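Local coordinates for nitrate transport protein nrtA (PDB 2G29) that binds nitrate in the periplasm as the substrate-binding protein of an ABC transporter for nitrate, and probably nitrite, uptake, at residues K52-Y57 against C280-K285; N79-S84 against Y100-G105; Q195-V200 against V219-G224. One frame throughout, in Å; residues are numbered along the deposited sequence.

Interaction 1. Residues K52-Y57 against C280-K285; sequences KEKGFY and CQILSK
The flat carboxylate of Glu53 meets Ile282 at its root, where the CG2 methyl of Ile282 lies 4.1 Å from the carboxylate carbon CD of Glu53. No ring takes part across this contact. The Tyr57 ring has Lys52 CB at its edge, in plane, and packs on Leu259 and Ala262 of helix 253-271. The closest touch is further back along the acid, at 3.7 Å from Glu53 CG to Ile282 CG2, and the two side chains slide past each other in opposite directions. The bend of Glu53 at chi2 (-83°) leaves CG against the methyl and the carboxylate oxygens farther off. Its charged end looks elsewhere: OE1 takes a hydrogen bond from Trp288 NE1, while OE2 stands 4.6 Å from Lys285 NZ, opposite charges that probably attract though not in contact. Lys54 adds an aliphatic flank, its CD 4.3 Å from Ile282 CD1, and sends NZ on to a salt bridge with Glu278, one turn earlier on the helix that carries Ile282. Both charged residues thus offer carbon atoms to one isoleucine, while their polar ends go to Trp288 and Glu278. Ile50, on the same helix as Glu53, packs against Ile282 as well. The chain leaves that helix at Lys54, and Gly55, with positive phi (70°), is the N-cap of helix 56-59; Gly55 N bonds to Lys52 O at 3.1 Å. What results is a helix-to-helix seam, greasy in the middle and charged at the border, in the helical layer around the first sheet of a type II periplasmic binding protein fold.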
ATOM      1  N   LYS A  52       8.816  11.153  12.802  1.00 15.05           N
ATOM      2  CA  LYS A  52       9.237  11.081  14.205  1.00 17.09           C
ATOM      3  C   LYS A  52      10.760  11.309  14.274  1.00 18.26           C
ATOM      4  O   LYS A  52      11.224  12.227  14.952  1.00 18.52           O
ATOM      5  CB  LYS A  52       8.895   9.706  14.813  1.00 17.73           C
ATOM      6  CG  LYS A  52       9.233   9.569  16.312  1.00 19.16           C
ATOM      7  CD  LYS A  52       8.343  10.476  17.146  1.00 21.62           C
ATOM      8  CE  LYS A  52       8.557  10.259  18.629  1.00 22.05           C
ATOM      9  NZ  LYS A  52       7.594  11.088  19.430  1.00 22.83           N
ATOM     10  N   GLU A  53      11.533  10.502  13.554  1.00 18.57           N
ATOM     11  CA  GLU A  53      12.997  10.609  13.606  1.00 19.29           C
ATOM     12  C   GLU A  53      13.602  11.960  13.238  1.00 20.56           C
ATOM     13  O   GLU A  53      14.634  12.346  13.805  1.00 21.92           O
ATOM     14  CB  GLU A  53      13.625   9.533  12.714  1.00 20.62           C
ATOM     15  CG  GLU A  53      13.560   8.118  13.283  1.00 23.33           C
ATOM     16  CD  GLU A  53      14.682   7.812  14.282  1.00 25.28           C
ATOM     17  OE1 GLU A  53      14.697   6.698  14.822  1.00 24.49           O
ATOM     18  OE2 GLU A  53      15.547   8.678  14.521  1.00 28.73           O
ATOM     19  N   LYS A  54      12.987  12.671  12.295  1.00 20.48           N
ATOM     20  CA  LYS A  54      13.530  13.956  11.858  1.00 20.96           C
ATOM     21  C   LYS A  54      12.795  15.130  12.471  1.00 20.88           C
ATOM     22  O   LYS A  54      12.961  16.272  12.022  1.00 22.54           O
ATOM     23  CB  LYS A  54      13.551  14.069  10.328  1.00 20.77           C
ATOM     24  CG  LYS A  54      14.302  12.942   9.621  1.00 23.02           C
ATOM     25  CD  LYS A  54      15.748  12.816  10.063  1.00 26.65           C
ATOM     26  CE  LYS A  54      16.544  14.041   9.650  1.00 25.70           C
ATOM     27  NZ  LYS A  54      18.017  13.965   9.994  1.00 27.75           N
ATOM     28  N   GLY A  55      11.985  14.835  13.487  1.00 19.68           N
ATOM     29  CA  GLY A  55      11.263  15.855  14.245  1.00 20.99           C
ATOM     30  C   GLY A  55      10.119  16.605  13.579  1.00 20.19           C
ATOM     31  O   GLY A  55       9.730  17.685  14.029  1.00 21.89           O
ATOM     32  N   PHE A  56       9.554  16.057  12.512  1.00 19.75           N
ATOM     33  CA  PHE A  56       8.458  16.768  11.867  1.00 18.99           C
ATOM     34  C   PHE A  56       7.196  16.833  12.753  1.00 17.58           C
ATOM     35  O   PHE A  56       6.509  17.866  12.782  1.00 17.24           O
ATOM     36  CB  PHE A  56       8.164  16.145  10.507  1.00 19.73           C
ATOM     37  CG  PHE A  56       9.239  16.405   9.480  1.00 21.23           C
ATOM     38  CD1 PHE A  56      10.029  15.372   8.985  1.00 23.78           C
ATOM     39  CD2 PHE A  56       9.467  17.696   9.017  1.00 25.45           C
ATOM     40  CE1 PHE A  56      11.025  15.614   8.050  1.00 23.83           C
ATOM     41  CE2 PHE A  56      10.459  17.950   8.084  1.00 25.02           C
ATOM     42  CZ  PHE A  56      11.245  16.903   7.594  1.00 24.65           C
ATOM     43  N   TYR A  57       6.865  15.769  13.496  1.00 17.37           N
ATOM     44  CA  TYR A  57       5.684  15.866  14.355  1.00 17.08           C
ATOM     45  C   TYR A  57       5.865  16.958  15.404  1.00 18.72           C
ATOM     46  O   TYR A  57       4.938  17.722  15.705  1.00 19.07           O
ATOM     47  CB  TYR A  57       5.370  14.559  15.111  1.00 17.89           C
ATOM     48  CG  TYR A  57       5.031  13.352  14.265  1.00 15.63           C
ATOM     49  CD1 TYR A  57       5.802  12.193  14.358  1.00 14.67           C
ATOM     50  CD2 TYR A  57       3.940  13.356  13.399  1.00 14.39           C
ATOM     51  CE1 TYR A  57       5.495  11.062  13.605  1.00 14.94           C
ATOM     52  CE2 TYR A  57       3.618  12.224  12.643  1.00 14.61           C
ATOM     53  CZ  TYR A  57       4.412  11.083  12.753  1.00 14.86           C
ATOM     54  OH  TYR A  57       4.137   9.972  11.944  1.00 14.61           O
ATOM     55  N   CYS A 280      17.102   4.953   4.529  1.00 13.92           N
ATOM     56  CA  CYS A 280      17.275   3.528   4.658  1.00 13.17           C
ATOM     57  C   CYS A 280      18.120   3.134   5.866  1.00 14.04           C
ATOM     58  O   CYS A 280      17.905   2.066   6.455  1.00 14.53           O
ATOM     59  CB  CYS A 280      17.829   2.961   3.356  1.00 14.28           C
ATOM     60  SG  CYS A 280      16.583   3.064   1.998  1.00 15.00           S
ATOM     61  N   GLN A 281      19.100   3.959   6.237  1.00 14.23           N
ATOM     62  CA  GLN A 281      19.862   3.637   7.461  1.00 15.50           C
ATOM     63  C   GLN A 281      18.916   3.661   8.665  1.00 13.52           C
ATOM     64  O   GLN A 281      18.988   2.818   9.556  1.00 14.87           O
ATOM     65  CB  GLN A 281      20.953   4.658   7.728  1.00 16.23           C
ATOM     66  CG  GLN A 281      22.062   4.645   6.718  1.00 17.77           C
ATOM     67  CD  GLN A 281      23.063   5.744   7.036  1.00 21.41           C
ATOM     68  OE1 GLN A 281      22.674   6.869   7.343  1.00 20.82           O
ATOM     69  NE2 GLN A 281      24.352   5.419   6.977  1.00 22.56           N
ATOM     70  N   ILE A 282      18.027   4.655   8.685  1.00 14.58           N
ATOM     71  CA  ILE A 282      17.052   4.791   9.750  1.00 14.49           C
ATOM     72  C   ILE A 282      16.100   3.601   9.749  1.00 13.74           C
ATOM     73  O   ILE A 282      15.926   2.961  10.779  1.00 15.17           O
ATOM     74  CB  ILE A 282      16.255   6.109   9.596  1.00 15.22           C
ATOM     75  CG1 ILE A 282      17.166   7.321   9.856  1.00 16.30           C
ATOM     76  CG2 ILE A 282      15.110   6.161  10.608  1.00 14.67           C
ATOM     77  CD1 ILE A 282      16.526   8.678   9.461  1.00 18.39           C
ATOM     78  N   LEU A 283      15.529   3.270   8.588  1.00 14.44           N
ATOM     79  CA  LEU A 283      14.597   2.146   8.552  1.00 13.86           C
ATOM     80  C   LEU A 283      15.246   0.814   8.946  1.00 14.32           C
ATOM     81  O   LEU A 283      14.610  -0.060   9.538  1.00 13.56           O
ATOM     82  CB  LEU A 283      13.996   2.022   7.152  1.00 14.19           C
ATOM     83  CG  LEU A 283      13.233   3.272   6.676  1.00 15.38           C
ATOM     84  CD1 LEU A 283      12.715   3.069   5.267  1.00 15.37           C
ATOM     85  CD2 LEU A 283      12.086   3.602   7.650  1.00 14.68           C
ATOM     86  N   SER A 284      16.527   0.665   8.624  1.00 13.95           N
ATOM     87  CA  SER A 284      17.233  -0.569   8.900  1.00 14.94           C
ATOM     88  C   SER A 284      17.455  -0.890  10.379  1.00 15.03           C
ATOM     89  O   SER A 284      17.548  -2.048  10.756  1.00 15.14           O
ATOM     90  CB  SER A 284      18.584  -0.534   8.153  1.00 15.45           C
ATOM     91  OG  SER A 284      19.365  -1.680   8.453  1.00 20.12           O
ATOM     92  N   LYS A 285      17.515   0.159  11.192  1.00 16.95           N
ATOM     93  CA  LYS A 285      17.805   0.040  12.616  1.00 19.18           C
ATOM     94  C   LYS A 285      16.876  -0.879  13.374  1.00 19.34           C
ATOM     95  O   LYS A 285      15.706  -1.077  13.015  1.00 18.85           O
ATOM     96  CB  LYS A 285      17.788   1.431  13.293  1.00 20.16           C
ATOM     97  CG  LYS A 285      18.718   2.459  12.654  1.00 25.98           C
ATOM     98  CD  LYS A 285      18.653   3.825  13.354  1.00 29.68           C
ATOM     99  CE  LYS A 285      19.391   4.903  12.531  1.00 31.99           C
ATOM    100  NZ  LYS A 285      19.227   6.294  13.093  1.00 34.71           N
TER

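Interaction 2. Residues N79-S84 against Y100-G105; sequences NLVLGS and YLITMG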
ATOM      1  N   ASN A  79      -6.459  -3.147  16.205  1.00 11.31           N
ATOM      2  CA  ASN A  79      -6.129  -1.978  17.005  1.00 11.07           C
ATOM      3  C   ASN A  79      -6.887  -0.727  16.587  1.00 10.74           C
ATOM      4  O   ASN A  79      -7.170   0.123  17.422  1.00 11.56           O
ATOM      5  CB  ASN A  79      -4.604  -1.772  17.000  1.00 13.07           C
ATOM      6  CG  ASN A  79      -3.897  -2.782  17.885  1.00 13.05           C
ATOM      7  OD1 ASN A  79      -4.407  -3.098  18.960  1.00 13.74           O
ATOM      8  ND2 ASN A  79      -2.731  -3.300  17.452  1.00 10.98           N
ATOM      9  N   LEU A  80      -7.233  -0.608  15.309  1.00 11.09           N
ATOM     10  CA  LEU A  80      -8.027   0.533  14.859  1.00 10.94           C
ATOM     11  C   LEU A  80      -9.475   0.382  15.351  1.00 11.98           C
ATOM     12  O   LEU A  80     -10.103   1.368  15.710  1.00 12.36           O
ATOM     13  CB  LEU A  80      -7.995   0.645  13.328  1.00 11.12           C
ATOM     14  CG  LEU A  80      -6.690   1.234  12.774  1.00 10.92           C
ATOM     15  CD1 LEU A  80      -6.630   0.935  11.291  1.00 10.73           C
ATOM     16  CD2 LEU A  80      -6.632   2.738  12.985  1.00 11.28           C
ATOM     17  N   VAL A  81     -10.005  -0.840  15.350  1.00 12.42           N
ATOM     18  CA  VAL A  81     -11.370  -1.059  15.848  1.00 11.86           C
ATOM     19  C   VAL A  81     -11.400  -0.721  17.360  1.00 13.01           C
ATOM     20  O   VAL A  81     -12.347  -0.102  17.863  1.00 14.60           O
ATOM     21  CB  VAL A  81     -11.842  -2.510  15.563  1.00 13.27           C
ATOM     22  CG1 VAL A  81     -13.130  -2.793  16.305  1.00 14.46           C
ATOM     23  CG2 VAL A  81     -12.085  -2.685  14.070  1.00 14.37           C
ATOM     24  N   LEU A  82     -10.328  -1.066  18.067  1.00 12.59           N
ATOM     25  CA  LEU A  82     -10.262  -0.719  19.475  1.00 12.77           C
ATOM     26  C   LEU A  82     -10.188   0.796  19.754  1.00 12.79           C
ATOM     27  O   LEU A  82     -10.918   1.311  20.643  1.00 14.86           O
ATOM     28  CB  LEU A  82      -9.047  -1.354  20.129  1.00 15.31           C
ATOM     29  CG  LEU A  82      -9.105  -2.797  20.570  1.00 18.18           C
ATOM     30  CD1 LEU A  82      -7.734  -3.091  21.177  1.00 18.49           C
ATOM     31  CD2 LEU A  82     -10.245  -3.056  21.572  1.00 19.22           C
ATOM     32  N   GLY A  83      -9.283   1.498  19.061  1.00 11.74           N
ATOM     33  CA  GLY A  83      -9.090   2.918  19.274  1.00 13.17           C
ATOM     34  C   GLY A  83      -8.117   3.084  20.425  1.00 14.27           C
ATOM     35  O   GLY A  83      -7.947   2.164  21.236  1.00 14.78           O
ATOM     36  N   SER A  84      -7.492   4.241  20.519  1.00 14.27           N
ATOM     37  CA  SER A  84      -6.527   4.450  21.590  1.00 15.17           C
ATOM     38  C   SER A  84      -7.102   4.392  23.005  1.00 16.66           C
ATOM     39  O   SER A  84      -6.421   3.936  23.916  1.00 16.41           O
ATOM     40  CB  SER A  84      -5.775   5.766  21.377  1.00 17.20           C
ATOM     41  OG  SER A  84      -6.641   6.865  21.482  1.00 14.29           O
ATOM     42  N   TYR A 100     -11.888   1.727   4.078  1.00  9.51           N
ATOM     43  CA  TYR A 100     -13.217   1.512   3.537  1.00  9.61           C
ATOM     44  C   TYR A 100     -13.842   0.237   4.120  1.00  9.67           C
ATOM     45  O   TYR A 100     -14.986   0.250   4.561  1.00 11.54           O
ATOM     46  CB  TYR A 100     -13.145   1.395   2.009  1.00  9.87           C
ATOM     47  CG  TYR A 100     -12.925   2.744   1.381  1.00  9.88           C
ATOM     48  CD1 TYR A 100     -11.646   3.182   1.006  1.00 10.60           C
ATOM     49  CD2 TYR A 100     -13.998   3.626   1.246  1.00  9.74           C
ATOM     50  CE1 TYR A 100     -11.455   4.458   0.519  1.00  9.67           C
ATOM     51  CE2 TYR A 100     -13.823   4.911   0.769  1.00 10.03           C
ATOM     52  CZ  TYR A 100     -12.552   5.319   0.408  1.00 10.43           C
ATOM     53  OH  TYR A 100     -12.399   6.603  -0.038  1.00 10.49           O
ATOM     54  N   LEU A 101     -13.094  -0.858   4.118  1.00 11.09           N
ATOM     55  CA  LEU A 101     -13.636  -2.118   4.636  1.00 10.66           C
ATOM     56  C   LEU A 101     -13.936  -2.031   6.141  1.00 10.48           C
ATOM     57  O   LEU A 101     -14.850  -2.662   6.646  1.00 10.95           O
ATOM     58  CB  LEU A 101     -12.662  -3.243   4.334  1.00 12.55           C
ATOM     59  CG  LEU A 101     -12.367  -3.443   2.830  1.00 13.68           C
ATOM     60  CD1 LEU A 101     -11.150  -4.318   2.678  1.00 15.02           C
ATOM     61  CD2 LEU A 101     -13.557  -4.078   2.098  1.00 16.28           C
ATOM     62  N   ILE A 102     -13.149  -1.245   6.860  1.00 10.31           N
ATOM     63  CA  ILE A 102     -13.365  -1.076   8.292  1.00  9.87           C
ATOM     64  C   ILE A 102     -14.560  -0.129   8.550  1.00 10.90           C
ATOM     65  O   ILE A 102     -15.383  -0.372   9.444  1.00 10.07           O
ATOM     66  CB  ILE A 102     -12.085  -0.540   8.982  1.00 10.12           C
ATOM     67  CG1 ILE A 102     -10.994  -1.610   8.893  1.00 10.96           C
ATOM     68  CG2 ILE A 102     -12.391  -0.185  10.434  1.00 10.49           C
ATOM     69  CD1 ILE A 102      -9.587  -1.092   9.317  1.00 11.35           C
ATOM     70  N   THR A 103     -14.667   0.954   7.792  1.00 10.31           N
ATOM     71  CA  THR A 103     -15.794   1.890   7.952  1.00 11.19           C
ATOM     72  C   THR A 103     -17.096   1.163   7.608  1.00 12.16           C
ATOM     73  O   THR A 103     -18.100   1.267   8.329  1.00 11.63           O
ATOM     74  CB  THR A 103     -15.668   3.074   6.982  1.00 11.52           C
ATOM     75  OG1 THR A 103     -14.533   3.886   7.352  1.00 11.55           O
ATOM     76  CG2 THR A 103     -16.914   3.898   6.986  1.00 12.29           C
ATOM     77  N   MET A 104     -17.080   0.426   6.498  1.00 10.93           N
ATOM     78  CA  MET A 104     -18.313  -0.273   6.070  1.00 11.82           C
ATOM     79  C   MET A 104     -18.626  -1.400   7.025  1.00 12.77           C
ATOM     80  O   MET A 104     -19.812  -1.607   7.356  1.00 12.41           O
ATOM     81  CB  MET A 104     -18.150  -0.805   4.649  1.00 12.55           C
ATOM     82  CG  MET A 104     -17.992   0.321   3.670  1.00 13.31           C
ATOM     83  SD  MET A 104     -17.624  -0.177   1.929  1.00 14.63           S
ATOM     84  CE  MET A 104     -19.302  -0.617   1.428  1.00 17.03           C
ATOM     85  N   GLY A 105     -17.581  -2.125   7.446  1.00 12.24           N
ATOM     86  CA  GLY A 105     -17.757  -3.172   8.435  1.00 12.31           C
ATOM     87  C   GLY A 105     -17.433  -4.582   7.986  1.00 12.06           C
ATOM     88  O   GLY A 105     -17.381  -5.490   8.817  1.00 12.99           O
TER
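Leu80 and Ile102 cross at about a right angle where helices 73-82 and 97-104 come together, near the beta-alpha-beta crossover in which helix 73-82 links the parallel strands 66-69 and 91-95. The meeting is methyl to methyl: Leu80 CD1 lies 4.1 Å from Ile102 CD1. Ile102 divides its two arms between two neighbours. CG1 stands anti to the carbonyl carbon (chi1 -66°) and its extended arm carries CD1 to Leu80; CG2, anti to the backbone N, turns to Val81. Leu80 and Ile102 both aim their CB at the opposite helix, whereas Val81 flanks the contact and brings in only one branch. Beneath the pair, Met115 of strand 115-120 touches both Leu80 and Ile102, so the two helices share a hydrophobic footing on the edge strand of the first sheet. Helix 73-82 starts at Trp73, a nitrate-binding residue whose side chain is about 7 Å from that of Leu80; the contact lies close to the site, and none of its three touching residues is among the nitrate ligands. Arg245 NH1 bonds to the carbonyl O of Leu80 near the helix end. On the flank, Val81 CG2 rests 4.4 Å from Ile102 CG2, the looser of the two touches.

Interaction 3. Residues Q195-V200 against V219-G224; sequences QMVANV and VNQGVG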
ATOM      1  N   GLN A 195       6.377 -11.688   7.399  1.00 11.68           N
ATOM      2  CA  GLN A 195       6.504 -13.134   7.472  1.00 12.73           C
ATOM      3  C   GLN A 195       6.464 -13.791   6.084  1.00 11.73           C
ATOM      4  O   GLN A 195       6.553 -15.024   5.982  1.00 12.43           O
ATOM      5  CB  GLN A 195       5.381 -13.728   8.332  1.00 13.72           C
ATOM      6  CG  GLN A 195       5.482 -13.304   9.808  1.00 18.83           C
ATOM      7  CD  GLN A 195       4.271 -13.722  10.632  1.00 22.71           C
ATOM      8  OE1 GLN A 195       3.705 -14.809  10.434  1.00 26.47           O
ATOM      9  NE2 GLN A 195       3.869 -12.865  11.573  1.00 26.77           N
ATOM     10  N   MET A 196       6.382 -12.982   5.016  1.00 11.43           N
ATOM     11  CA  MET A 196       6.324 -13.552   3.664  1.00 11.55           C
ATOM     12  C   MET A 196       7.577 -14.352   3.314  1.00 11.22           C
ATOM     13  O   MET A 196       7.467 -15.466   2.774  1.00 11.06           O
ATOM     14  CB  MET A 196       6.114 -12.426   2.638  1.00 11.25           C
ATOM     15  CG  MET A 196       4.726 -11.839   2.614  1.00 11.10           C
ATOM     16  SD  MET A 196       3.619 -12.961   1.727  1.00 11.11           S
ATOM     17  CE  MET A 196       2.109 -11.985   1.744  1.00 14.14           C
ATOM     18  N   VAL A 197       8.757 -13.795   3.578  1.00 11.47           N
ATOM     19  CA  VAL A 197       9.998 -14.487   3.258  1.00 13.29           C
ATOM     20  C   VAL A 197      10.101 -15.827   4.019  1.00 13.31           C
ATOM     21  O   VAL A 197      10.422 -16.867   3.417  1.00 16.06           O
ATOM     22  CB  VAL A 197      11.215 -13.538   3.537  1.00 13.95           C
ATOM     23  CG1 VAL A 197      12.553 -14.302   3.385  1.00 15.27           C
ATOM     24  CG2 VAL A 197      11.204 -12.404   2.540  1.00 13.53           C
ATOM     25  N   ALA A 198       9.771 -15.837   5.314  1.00 13.56           N
ATOM     26  CA  ALA A 198       9.856 -17.090   6.085  1.00 14.08           C
ATOM     27  C   ALA A 198       8.905 -18.139   5.531  1.00 15.50           C
ATOM     28  O   ALA A 198       9.214 -19.346   5.519  1.00 16.72           O
ATOM     29  CB  ALA A 198       9.528 -16.828   7.547  1.00 15.72           C
ATOM     30  N   ASN A 199       7.745 -17.695   5.071  1.00 14.74           N
ATOM     31  CA  ASN A 199       6.770 -18.623   4.518  1.00 14.93           C
ATOM     32  C   ASN A 199       7.187 -19.206   3.178  1.00 15.44           C
ATOM     33  O   ASN A 199       7.019 -20.413   2.961  1.00 16.11           O
ATOM     34  CB  ASN A 199       5.398 -17.950   4.405  1.00 15.39           C
ATOM     35  CG  ASN A 199       4.604 -18.079   5.679  1.00 17.50           C
ATOM     36  OD1 ASN A 199       3.781 -18.986   5.810  1.00 19.54           O
ATOM     37  ND2 ASN A 199       4.870 -17.208   6.642  1.00 16.07           N
ATOM     38  N   VAL A 200       7.758 -18.396   2.283  1.00 15.35           N
ATOM     39  CA  VAL A 200       8.139 -18.966   0.996  1.00 16.32           C
ATOM     40  C   VAL A 200       9.279 -19.971   1.211  1.00 18.17           C
ATOM     41  O   VAL A 200       9.391 -20.972   0.500  1.00 18.56           O
ATOM     42  CB  VAL A 200       8.477 -17.868  -0.090  1.00 17.00           C
ATOM     43  CG1 VAL A 200       9.827 -17.240   0.152  1.00 17.21           C
ATOM     44  CG2 VAL A 200       8.371 -18.498  -1.502  1.00 16.79           C
ATOM     45  N   VAL A 219      15.027 -12.006  -3.096  1.00 11.94           N
ATOM     46  CA  VAL A 219      16.069 -12.172  -4.111  1.00 13.43           C
ATOM     47  C   VAL A 219      17.440 -12.338  -3.455  1.00 12.38           C
ATOM     48  O   VAL A 219      18.197 -13.283  -3.758  1.00 13.68           O
ATOM     49  CB  VAL A 219      16.076 -10.955  -5.058  1.00 13.28           C
ATOM     50  CG1 VAL A 219      17.340 -10.963  -5.946  1.00 14.29           C
ATOM     51  CG2 VAL A 219      14.830 -10.972  -5.956  1.00 13.52           C
ATOM     52  N   ASN A 220      17.758 -11.455  -2.520  1.00 11.69           N
ATOM     53  CA  ASN A 220      19.062 -11.534  -1.898  1.00 11.74           C
ATOM     54  C   ASN A 220      19.285 -12.791  -1.080  1.00 13.57           C
ATOM     55  O   ASN A 220      20.423 -13.263  -1.004  1.00 14.21           O
ATOM     56  CB  ASN A 220      19.346 -10.275  -1.045  1.00 11.59           C
ATOM     57  CG  ASN A 220      19.600  -9.023  -1.889  1.00 11.36           C
ATOM     58  OD1 ASN A 220      19.905  -9.121  -3.054  1.00 13.27           O
ATOM     59  ND2 ASN A 220      19.478  -7.841  -1.280  1.00 12.06           N
ATOM     60  N   GLN A 221      18.226 -13.325  -0.478  1.00 12.90           N
ATOM     61  CA  GLN A 221      18.377 -14.560   0.276  1.00 14.03           C
ATOM     62  C   GLN A 221      18.335 -15.788  -0.635  1.00 15.04           C
ATOM     63  O   GLN A 221      18.609 -16.901  -0.191  1.00 16.38           O
ATOM     64  CB  GLN A 221      17.304 -14.649   1.385  1.00 14.49           C
ATOM     65  CG  GLN A 221      17.561 -13.640   2.490  1.00 14.48           C
ATOM     66  CD  GLN A 221      16.736 -13.837   3.746  1.00 14.04           C
ATOM     67  OE1 GLN A 221      16.701 -12.958   4.613  1.00 16.66           O
ATOM     68  NE2 GLN A 221      16.083 -14.973   3.863  1.00 14.41           N
ATOM     69  N   GLY A 222      17.984 -15.574  -1.906  1.00 13.84           N
ATOM     70  CA  GLY A 222      17.921 -16.667  -2.862  1.00 15.95           C
ATOM     71  C   GLY A 222      16.791 -17.638  -2.639  1.00 15.38           C
ATOM     72  O   GLY A 222      16.897 -18.803  -3.026  1.00 19.58           O
ATOM     73  N   VAL A 223      15.706 -17.176  -2.028  1.00 15.02           N
ATOM     74  CA  VAL A 223      14.597 -18.079  -1.733  1.00 13.80           C
ATOM     75  C   VAL A 223      13.422 -17.910  -2.668  1.00 14.98           C
ATOM     76  O   VAL A 223      12.354 -18.488  -2.450  1.00 14.77           O
ATOM     77  CB  VAL A 223      14.117 -17.944  -0.259  1.00 14.81           C
ATOM     78  CG1 VAL A 223      15.283 -18.322   0.663  1.00 15.44           C
ATOM     79  CG2 VAL A 223      13.654 -16.521   0.031  1.00 16.23           C
ATOM     80  N   GLY A 224      13.642 -17.149  -3.732  1.00 13.29           N
ATOM     81  CA  GLY A 224      12.611 -16.938  -4.738  1.00 13.48           C
ATOM     82  C   GLY A 224      13.118 -15.909  -5.722  1.00 14.12           C
ATOM     83  O   GLY A 224      14.239 -15.428  -5.578  1.00 14.07           O
TER
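Val223 sits against two valines of helix 196-201, one turn apart, and its CG2 methyl does most of the touching: 3.9 Å to Val200 CG1 and 4.2 Å to Val197 CG1. Against Val197 it crosses at about a right angle, against Val200 more obliquely. Its chi1 of -62° sets CG2 between the backbone N and the carbonyl carbon, facing the helix. Val200 also puts CG1 in that crowded position (chi1 75°), and the same methyl lies 3.8 Å from the carbonyl O of Val223. At the exposed side, the extended chain of Gln221 brings NE2 to 3.6 Å from Val197 CG1, a touch with no bond in it.

One shell out, the turn that presents Val223 is a Schellman motif: helix 214-221 ends and Gly222 takes a positive phi. Asn132 ND2 holds the carbonyl O of Gly222. Behind the valines, Val200 leans on Phe208 of strand 207-211. Helix 196-201 is the connection of a beta-alpha-beta crossover between parallel strands 187-190 and 207-211 of the second sheet, the latter ending at the nitrate-binding Gly211. At the start of helix 196-201 Asn199 ND2 donates to Gln195 O at 2.8 Å, nearly straight (169°), from above the carbonyl plane, while Asn199 N reaches the same oxygen from the opposite face.

With no hydrogen bond or salt bridge between the segments, the join rests on van der Waals contact, mostly between valine methyls, with one amide and one carbonyl O against them; the contact itself imposes little directionality.

How the interactions relate
From the N terminus, the chain passes 52-57 first and does not complete interaction 1 until 280-285, over two hundred residues later; interactions 2 and 3 both fall within that span. Interaction 2 closes a short loop through strand 91-95, tying two helices beside the first sheet. After strand 115-120 the chain enters the second sheet at 126-130, where interaction 3 closes another short loop through strand 207-211, joining helix 196-201 to the end of helix 214-221; the two are in series and do not cross. Strand 240-245 returns to the first sheet, and interaction 1 then joins helix 46-53 to helix 276-284. The three contacts are separate, with nearest atoms about 12 to 13 Å apart.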